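Local coordinates for protein interferon gamma receptor 1 (Gallus gallus, PDB 4EQ3) that probably binds the cytokine interferon gamma outside the cell as the ligand-binding extracellular part of a transmembrane receptor, at residues 51-56 with 81-86. Sequence-based numbering, arbitrary orientation.
Sequences GKYQTV and WFRIKA
Arg83 lays its guanidinium flat against the phenol ring of Tyr53, the two planes only 3° apart and their centres 4.1 Å from each other. The overlap is off-centre for the charge: Arg83 CZ sits toward the CG and CD2 side of the ring, 3.7 Å from Tyr53 CD2, while Arg83 CD occupies the middle of the face, 3.7 Å from the ring centroid and 6° off the normal. The contact thus combines a CH-pi interaction over the ring centre with a displaced cation-pi stack nearer the root of the tyrosine side chain. Arg83 reaches this position with CG placed between its backbone N and carbonyl carbon (chi1 71°) and the chain fully extended from there to NE, which carries CG, CD and the guanidinium along one face of the ring. At the far end of the ring, Tyr53 OH comes to 3.2 Å from Trp81 CB, a close van der Waals approach, and the two aromatic side chains cross at about a right angle as the indole turns away.

No backbone hydrogen bond joins the two segments. In the N-terminal of the two fibronectin type III-like domains of this class II cytokine receptor, strand 40-46 lies between strands 54-62 and 81-88 of a four-stranded antiparallel sheet. Tyr53, just ahead of strand 54-62, therefore reaches across the middle strand, touching Glu44 and Lys46 on the way.

Carboxylates on the two neighbours of strand 81-88 hold the polar ends of the stack. Arg83 NE forms a salt bridge with Glu44 OE1 on strand 40-46, which probably restrains the rotation of the guanidinium over the ring, and Tyr53 OH is hydrogen-bonded to Glu97 OE2 on the edge strand 91-97. The Trp81 indole has Lys46 of strand 40-46 as a cation-pi partner.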
loop_
_atom_site.group_PDB
_atom_site.type_symbol
_atom_site.label_atom_id
_atom_site.label_comp_id
_atom_site.label_asym_id
_atom_site.label_seq_id
_atom_site.Cartn_x
_atom_site.Cartn_y
_atom_site.Cartn_z
ATOM N N GLY A 51 -14.216 18.552 -7.964
ATOM C CA GLY A 51 -15.142 17.739 -8.731
ATOM C C GLY A 51 -14.972 17.931 -10.225
ATOM O O GLY A 51 -15.885 17.649 -11.004
ATOM N N LYS A 52 -13.808 18.438 -10.611
ATOM C CA LYS A 52 -13.450 18.616 -12.002
ATOM C C LYS A 52 -12.138 17.922 -12.428
ATOM O O LYS A 52 -11.218 17.909 -11.695
ATOM C CB LYS A 52 -13.431 20.109 -12.347
ATOM C CG LYS A 52 -14.769 20.721 -12.389
ATOM C CD LYS A 52 -14.761 22.181 -12.026
ATOM C CE LYS A 52 -16.031 22.815 -12.424
ATOM N NZ LYS A 52 -17.110 21.912 -12.108
ATOM N N TYR A 53 -12.079 17.373 -13.629
ATOM C CA TYR A 53 -10.845 16.766 -14.120
ATOM C C TYR A 53 -9.793 17.826 -14.369
ATOM O O TYR A 53 -10.103 18.942 -14.810
ATOM C CB TYR A 53 -11.089 15.980 -15.405
ATOM C CG TYR A 53 -11.647 14.609 -15.157
ATOM C CD1 TYR A 53 -10.818 13.568 -14.756
ATOM C CD2 TYR A 53 -12.999 14.350 -15.318
ATOM C CE1 TYR A 53 -11.325 12.314 -14.519
ATOM C CE2 TYR A 53 -13.518 13.093 -15.088
ATOM C CZ TYR A 53 -12.664 12.076 -14.690
ATOM O OH TYR A 53 -13.156 10.816 -14.454
ATOM N N GLN A 54 -8.554 17.471 -14.069
ATOM C CA GLN A 54 -7.416 18.315 -14.363
ATOM C C GLN A 54 -6.287 17.409 -14.820
ATOM O O GLN A 54 -6.288 16.211 -14.532
ATOM C CB GLN A 54 -6.990 19.082 -13.124
ATOM C CG GLN A 54 -6.350 18.221 -12.064
ATOM C CD GLN A 54 -6.043 19.006 -10.815
ATOM O OE1 GLN A 54 -6.925 19.647 -10.242
ATOM N NE2 GLN A 54 -4.790 18.960 -10.378
ATOM N N THR A 55 -5.319 17.981 -15.521
ATOM C CA THR A 55 -4.221 17.200 -16.068
ATOM C C THR A 55 -3.275 16.676 -14.988
ATOM O O THR A 55 -2.950 17.379 -14.030
ATOM C CB THR A 55 -3.435 18.011 -17.137
ATOM O OG1 THR A 55 -3.653 17.428 -18.428
ATOM C CG2 THR A 55 -1.942 18.019 -16.831
ATOM N N VAL A 56 -2.855 15.425 -15.146
ATOM C CA VAL A 56 -1.784 14.859 -14.337
ATOM C C VAL A 56 -0.453 15.200 -14.999
ATOM O O VAL A 56 -0.052 14.550 -15.960
ATOM C CB VAL A 56 -1.908 13.336 -14.240
ATOM C CG1 VAL A 56 -0.798 12.785 -13.377
ATOM C CG2 VAL A 56 -3.276 12.954 -13.679
ATOM N N TRP A 81 -11.446 10.028 -9.465
ATOM C CA TRP A 81 -11.607 9.364 -10.740
ATOM C C TRP A 81 -10.406 9.724 -11.606
ATOM O O TRP A 81 -9.793 10.781 -11.420
ATOM C CB TRP A 81 -12.915 9.774 -11.424
ATOM C CG TRP A 81 -14.116 9.086 -10.856
ATOM C CD1 TRP A 81 -14.723 7.960 -11.333
ATOM C CD2 TRP A 81 -14.844 9.472 -9.690
ATOM N NE1 TRP A 81 -15.786 7.624 -10.534
ATOM C CE2 TRP A 81 -15.883 8.540 -9.521
ATOM C CE3 TRP A 81 -14.712 10.515 -8.771
ATOM C CZ2 TRP A 81 -16.796 8.623 -8.473
ATOM C CZ3 TRP A 81 -15.627 10.602 -7.734
ATOM C CH2 TRP A 81 -16.649 9.656 -7.590
ATOM N N PHE A 82 -10.055 8.839 -12.531
ATOM C CA PHE A 82 -8.975 9.131 -13.475
ATOM C C PHE A 82 -9.447 8.789 -14.873
ATOM O O PHE A 82 -10.375 8.000 -15.044
ATOM C CB PHE A 82 -7.699 8.347 -13.135
ATOM C CG PHE A 82 -7.302 8.429 -11.694
ATOM C CD1 PHE A 82 -7.687 7.440 -10.800
ATOM C CD2 PHE A 82 -6.545 9.493 -11.228
ATOM C CE1 PHE A 82 -7.321 7.505 -9.464
ATOM C CE2 PHE A 82 -6.180 9.570 -9.896
ATOM C CZ PHE A 82 -6.574 8.574 -9.008
ATOM N N ARG A 83 -8.826 9.388 -15.883
ATOM C CA ARG A 83 -9.216 9.083 -17.257
ATOM C C ARG A 83 -8.046 9.264 -18.218
ATOM O O ARG A 83 -7.122 10.027 -17.954
ATOM C CB ARG A 83 -10.420 9.932 -17.697
ATOM C CG ARG A 83 -10.124 11.409 -17.920
ATOM C CD ARG A 83 -11.411 12.142 -18.323
ATOM N NE ARG A 83 -11.236 13.572 -18.565
ATOM C CZ ARG A 83 -12.238 14.386 -18.898
ATOM N NH1 ARG A 83 -13.464 13.902 -19.025
ATOM N NH2 ARG A 83 -12.019 15.677 -19.110
ATOM N N ILE A 84 -8.088 8.548 -19.332
ATOM C CA ILE A 84 -6.978 8.590 -20.264
ATOM C C ILE A 84 -7.485 8.677 -21.682
ATOM O O ILE A 84 -8.416 7.978 -22.051
ATOM C CB ILE A 84 -6.124 7.310 -20.177
ATOM C CG1 ILE A 84 -5.856 6.927 -18.712
ATOM C CG2 ILE A 84 -4.829 7.489 -20.976
ATOM C CD1 ILE A 84 -6.384 5.569 -18.328
ATOM N N LYS A 85 -6.839 9.505 -22.493
ATOM C CA LYS A 85 -7.127 9.513 -23.923
ATOM C C LYS A 85 -5.846 9.194 -24.676
ATOM O O LYS A 85 -4.753 9.414 -24.159
ATOM C CB LYS A 85 -7.668 10.873 -24.376
ATOM C CG LYS A 85 -6.643 11.999 -24.268
ATOM C CD LYS A 85 -7.156 13.288 -24.903
ATOM C CE LYS A 85 -6.239 14.454 -24.574
ATOM N NZ LYS A 85 -6.675 15.729 -25.215
ATOM N N ALA A 86 -5.995 8.691 -25.899
ATOM C CA ALA A 86 -4.860 8.362 -26.755
ATOM C C ALA A 86 -4.665 9.383 -27.871
ATOM O O ALA A 86 -5.630 9.883 -28.455
ATOM C CB ALA A 86 -5.041 6.979 -27.354
#